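Long-range contact in SJCHGC06286 protein (Schistosoma japonicum, PDB 3QBR), which belongs to the Bcl-2 family of apoptosis regulators and probably acts by binding BH domains of partner proteins: residues A[56-68]-A[166-178]. Numbering follows the deposited sequence.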
loop_
_atom_site.group_PDB
_atom_site.type_symbol
_atom_site.label_atom_id
_atom_site.label_comp_id
_atom_site.label_asym_id
_atom_site.label_seq_id
_atom_site.Cartn_x
_atom_site.Cartn_y
_atom_site.Cartn_z
ATOM N N PRO A 56 9.777 -3.738 -15.011
ATOM C CA PRO A 56 10.560 -4.949 -15.283
ATOM C C PRO A 56 10.318 -6.021 -14.225
ATOM O O PRO A 56 10.458 -5.749 -13.035
ATOM C CB PRO A 56 12.010 -4.459 -15.242
ATOM C CG PRO A 56 11.925 -2.972 -15.401
ATOM C CD PRO A 56 10.617 -2.537 -14.847
ATOM N N ASN A 57 9.958 -7.227 -14.655
ATOM C CA ASN A 57 9.658 -8.305 -13.723
ATOM C C ASN A 57 8.332 -8.089 -13.044
ATOM O O ASN A 57 7.976 -8.818 -12.126
ATOM C CB ASN A 57 10.754 -8.414 -12.688
ATOM C CG ASN A 57 12.095 -8.643 -13.319
ATOM O OD1 ASN A 57 12.174 -9.128 -14.448
ATOM N ND2 ASN A 57 13.167 -8.291 -12.606
ATOM N N GLY A 58 7.609 -7.074 -13.515
ATOM C CA GLY A 58 6.316 -6.709 -12.973
ATOM C C GLY A 58 5.484 -7.877 -12.473
ATOM O O GLY A 58 4.934 -7.827 -11.375
ATOM N N GLN A 59 5.382 -8.934 -13.269
ATOM C CA GLN A 59 4.511 -10.040 -12.888
ATOM C C GLN A 59 5.068 -10.782 -11.687
ATOM O O GLN A 59 4.341 -11.078 -10.735
ATOM C CB GLN A 59 4.271 -10.999 -14.056
ATOM C CG GLN A 59 3.138 -10.570 -14.971
ATOM C CD GLN A 59 2.695 -11.681 -15.915
ATOM O OE1 GLN A 59 3.439 -12.637 -16.166
ATOM N NE2 GLN A 59 1.476 -11.560 -16.445
ATOM N N GLU A 60 6.358 -11.095 -11.746
ATOM C CA GLU A 60 7.059 -11.686 -10.614
ATOM C C GLU A 60 6.910 -10.850 -9.319
ATOM O O GLU A 60 6.658 -11.391 -8.242
ATOM C CB GLU A 60 8.530 -11.901 -10.966
ATOM C CG GLU A 60 8.769 -13.194 -11.666
ATOM C CD GLU A 60 7.953 -14.315 -11.041
ATOM O OE1 GLU A 60 8.099 -14.554 -9.818
ATOM O OE2 GLU A 60 7.154 -14.953 -11.768
ATOM N N ILE A 61 7.024 -9.535 -9.450
ATOM C CA ILE A 61 6.928 -8.645 -8.313
ATOM C C ILE A 61 5.529 -8.650 -7.696
ATOM O O ILE A 61 5.396 -8.660 -6.479
ATOM C CB ILE A 61 7.340 -7.209 -8.698
ATOM C CG1 ILE A 61 8.825 -7.157 -9.081
ATOM C CG2 ILE A 61 7.019 -6.250 -7.565
ATOM C CD1 ILE A 61 9.277 -5.755 -9.551
ATOM N N ILE A 62 4.498 -8.633 -8.542
ATOM C CA ILE A 62 3.103 -8.646 -8.104
ATOM C C ILE A 62 2.767 -9.980 -7.432
ATOM O O ILE A 62 2.091 -9.998 -6.422
ATOM C CB ILE A 62 2.121 -8.436 -9.292
ATOM C CG1 ILE A 62 2.132 -6.986 -9.780
ATOM C CG2 ILE A 62 0.689 -8.887 -8.921
ATOM C CD1 ILE A 62 1.584 -5.953 -8.802
ATOM N N HIS A 63 3.230 -11.091 -8.001
ATOM C CA HIS A 63 3.082 -12.401 -7.362
ATOM C C HIS A 63 3.673 -12.439 -5.937
ATOM O O HIS A 63 3.012 -12.872 -4.979
ATOM C CB HIS A 63 3.701 -13.515 -8.216
ATOM C CG HIS A 63 2.931 -13.826 -9.460
ATOM N ND1 HIS A 63 1.555 -13.719 -9.542
ATOM C CD2 HIS A 63 3.339 -14.261 -10.682
ATOM C CE1 HIS A 63 1.154 -14.056 -10.755
ATOM N NE2 HIS A 63 2.219 -14.393 -11.465
ATOM N N SER A 64 4.916 -11.981 -5.807
ATOM C CA SER A 64 5.558 -11.886 -4.512
ATOM C C SER A 64 4.692 -11.086 -3.578
ATOM O O SER A 64 4.464 -11.495 -2.444
ATOM C CB SER A 64 6.933 -11.225 -4.619
ATOM O OG SER A 64 7.862 -12.119 -5.191
ATOM N N LEU A 65 4.212 -9.942 -4.042
ATOM C CA LEU A 65 3.437 -9.070 -3.163
ATOM C C LEU A 65 2.143 -9.722 -2.691
ATOM O O LEU A 65 1.679 -9.458 -1.584
ATOM C CB LEU A 65 3.115 -7.759 -3.855
ATOM C CG LEU A 65 4.161 -6.690 -3.708
ATOM C CD1 LEU A 65 3.710 -5.532 -4.555
ATOM C CD2 LEU A 65 4.282 -6.297 -2.221
ATOM N N LEU A 66 1.550 -10.552 -3.546
ATOM C CA LEU A 66 0.306 -11.223 -3.192
ATOM C C LEU A 66 0.622 -12.231 -2.107
ATOM O O LEU A 66 -0.085 -12.329 -1.103
ATOM C CB LEU A 66 -0.379 -11.900 -4.401
ATOM C CG LEU A 66 -1.064 -10.978 -5.427
ATOM C CD1 LEU A 66 -1.318 -11.712 -6.718
ATOM C CD2 LEU A 66 -2.347 -10.387 -4.929
ATOM N N GLN A 67 1.698 -12.975 -2.297
ATOM C CA GLN A 67 2.090 -13.906 -1.261
ATOM C C GLN A 67 2.351 -13.177 0.069
ATOM O O GLN A 67 1.826 -13.570 1.102
ATOM C CB GLN A 67 3.295 -14.705 -1.703
ATOM C CG GLN A 67 3.803 -15.667 -0.636
ATOM C CD GLN A 67 5.225 -16.083 -0.922
ATOM O OE1 GLN A 67 5.477 -16.809 -1.880
ATOM N NE2 GLN A 67 6.173 -15.584 -0.119
ATOM N N LEU A 68 3.109 -12.086 0.010
ATOM C CA LEU A 68 3.579 -11.364 1.188
ATOM C C LEU A 68 2.504 -10.509 1.863
ATOM O O LEU A 68 2.533 -10.338 3.076
ATOM C CB LEU A 68 4.786 -10.483 0.822
ATOM C CG LEU A 68 6.105 -11.162 0.426
ATOM C CD1 LEU A 68 7.075 -10.146 -0.178
ATOM C CD2 LEU A 68 6.759 -11.862 1.596
ATOM N N LEU A 166 19.272 0.185 -3.634
ATOM C CA LEU A 166 20.385 -0.531 -3.023
ATOM C C LEU A 166 20.108 -2.025 -2.939
ATOM O O LEU A 166 21.035 -2.832 -2.750
ATOM C CB LEU A 166 20.704 0.019 -1.636
ATOM C CG LEU A 166 21.172 1.479 -1.564
ATOM C CD1 LEU A 166 21.906 1.730 -0.256
ATOM C CD2 LEU A 166 22.065 1.880 -2.751
ATOM N N HIS A 167 18.831 -2.388 -3.094
ATOM C CA HIS A 167 18.409 -3.787 -3.004
ATOM C C HIS A 167 17.813 -4.348 -4.297
ATOM O O HIS A 167 16.892 -5.162 -4.260
ATOM C CB HIS A 167 17.415 -3.971 -1.864
ATOM C CG HIS A 167 17.961 -3.596 -0.523
ATOM N ND1 HIS A 167 18.290 -4.529 0.430
ATOM C CD2 HIS A 167 18.220 -2.386 0.024
ATOM C CE1 HIS A 167 18.732 -3.913 1.514
ATOM N NE2 HIS A 167 18.705 -2.616 1.290
ATOM N N ASP A 168 18.355 -3.913 -5.427
ATOM C CA ASP A 168 17.984 -4.435 -6.737
ATOM C C ASP A 168 16.680 -3.832 -7.210
ATOM O O ASP A 168 16.038 -4.378 -8.112
ATOM C CB ASP A 168 17.858 -5.952 -6.725
ATOM C CG ASP A 168 19.036 -6.622 -6.095
ATOM O OD1 ASP A 168 18.820 -7.660 -5.424
ATOM O OD2 ASP A 168 20.169 -6.112 -6.261
ATOM N N GLY A 169 16.288 -2.714 -6.605
ATOM C CA GLY A 169 15.044 -2.073 -6.977
ATOM C C GLY A 169 13.829 -2.863 -6.510
ATOM O O GLY A 169 13.901 -3.716 -5.617
ATOM N N TRP A 170 12.693 -2.580 -7.131
ATOM C CA TRP A 170 11.431 -3.206 -6.748
ATOM C C TRP A 170 11.497 -4.712 -6.852
ATOM O O TRP A 170 10.740 -5.402 -6.193
ATOM C CB TRP A 170 10.301 -2.668 -7.614
ATOM C CG TRP A 170 9.761 -1.376 -7.121
ATOM C CD1 TRP A 170 9.673 -0.195 -7.814
ATOM C CD2 TRP A 170 9.209 -1.123 -5.818
ATOM N NE1 TRP A 170 9.084 0.769 -7.024
ATOM C CE2 TRP A 170 8.800 0.228 -5.791
ATOM C CE3 TRP A 170 9.003 -1.920 -4.681
ATOM C CZ2 TRP A 170 8.212 0.815 -4.653
ATOM C CZ3 TRP A 170 8.413 -1.355 -3.569
ATOM C CH2 TRP A 170 8.031 0.010 -3.555
ATOM N N SER A 171 12.407 -5.217 -7.680
ATOM C CA SER A 171 12.564 -6.664 -7.842
ATOM C C SER A 171 13.142 -7.330 -6.613
ATOM O O SER A 171 13.141 -8.545 -6.531
ATOM C CB SER A 171 13.456 -6.993 -9.037
ATOM O OG SER A 171 12.897 -6.498 -10.228
ATOM N N GLY A 172 13.659 -6.537 -5.677
ATOM C CA GLY A 172 14.105 -7.052 -4.394
ATOM C C GLY A 172 13.058 -7.980 -3.808
ATOM O O GLY A 172 13.367 -9.052 -3.262
ATOM N N LEU A 173 11.804 -7.568 -3.957
ATOM C CA LEU A 173 10.674 -8.315 -3.420
ATOM C C LEU A 173 10.679 -9.794 -3.865
ATOM O O LEU A 173 10.335 -10.700 -3.096
ATOM C CB LEU A 173 9.362 -7.611 -3.805
ATOM C CG LEU A 173 9.139 -6.256 -3.134
ATOM C CD1 LEU A 173 8.145 -5.433 -3.926
ATOM C CD2 LEU A 173 8.701 -6.418 -1.655
ATOM N N ILE A 174 11.065 -10.029 -5.110
ATOM C CA ILE A 174 11.026 -11.374 -5.648
ATOM C C ILE A 174 11.875 -12.289 -4.767
ATOM O O ILE A 174 11.377 -13.248 -4.171
ATOM C CB ILE A 174 11.505 -11.396 -7.099
ATOM C CG1 ILE A 174 10.554 -10.558 -7.964
ATOM C CG2 ILE A 174 11.592 -12.827 -7.593
ATOM C CD1 ILE A 174 11.015 -10.373 -9.384
ATOM N N GLU A 175 13.154 -11.960 -4.646
ATOM C CA GLU A 175 14.051 -12.715 -3.786
ATOM C C GLU A 175 13.656 -12.635 -2.308
ATOM O O GLU A 175 13.649 -13.644 -1.622
ATOM C CB GLU A 175 15.480 -12.226 -3.975
ATOM C CG GLU A 175 16.543 -13.228 -3.579
ATOM C CD GLU A 175 17.937 -12.772 -4.009
ATOM O OE1 GLU A 175 18.930 -13.468 -3.695
ATOM O OE2 GLU A 175 18.038 -11.708 -4.665
ATOM N N PHE A 176 13.331 -11.445 -1.814
ATOM C CA PHE A 176 12.917 -11.313 -0.417
ATOM C C PHE A 176 11.945 -12.419 -0.032
ATOM O O PHE A 176 11.946 -12.912 1.100
ATOM C CB PHE A 176 12.263 -9.956 -0.166
ATOM C CG PHE A 176 11.742 -9.782 1.238
ATOM C CD1 PHE A 176 12.609 -9.780 2.324
ATOM C CD2 PHE A 176 10.380 -9.623 1.477
ATOM C CE1 PHE A 176 12.123 -9.623 3.630
ATOM C CE2 PHE A 176 9.888 -9.453 2.780
ATOM C CZ PHE A 176 10.762 -9.462 3.858
ATOM N N SER A 177 11.130 -12.816 -0.997
ATOM C CA SER A 177 10.013 -13.713 -0.759
ATOM C C SER A 177 10.305 -15.188 -1.036
ATOM O O SER A 177 9.453 -16.018 -0.767
ATOM C CB SER A 177 8.826 -13.276 -1.618
ATOM O OG SER A 177 9.164 -13.359 -2.990
ATOM N N GLY A 178 11.474 -15.501 -1.602
ATOM C CA GLY A 178 11.832 -16.868 -1.960
ATOM C C GLY A 178 11.305 -17.357 -3.301
ATOM O O GLY A 178 11.294 -16.640 -4.314
#
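Ile174 projects its CD1 into a hollow between Asn57, just before helix 58-68, and Glu60 and Ile61 in its first turn; that methyl lies 3.8 Å from Asn57 CB and 3.9 Å from Ile61 CG1. The returning bump is Ile61. With CG1 anti to the carbonyl carbon (chi1 -65°), its CD1 reaches over the 3-10 segment at Trp170 and Ser171, 3.8 Å from Trp170 CB, while its CG2 branch meets Leu173 CD1, the two side chains crossing nearly at right angles. Where Ser64 presents a small side chain, the helices come close: the short segment axes pass 8.3 Å apart at 48°. In this Bcl-2 fold, a helical bundle without strands, the contact lays the C-terminal helix 172-176 of the construct against helix 58-79, and Trp119 and Val123 of helix 119-137 border the same packing. Ser64 OG and Ser177 OG approach to 2.8 Å, close enough for a hydrogen bond, although backbone carbonyls of Leu173 and Ile174 also lie within reach of Ser177 OG. Beyond them Leu68 CD1 sits at the Phe176 ring edge, near the ring plane, 3.7 Å from CD2. At the opposite end, Asn57 ND2 donates to Ser171 OG (3.0 Å, 159°), with the oxygen close to the amide plane.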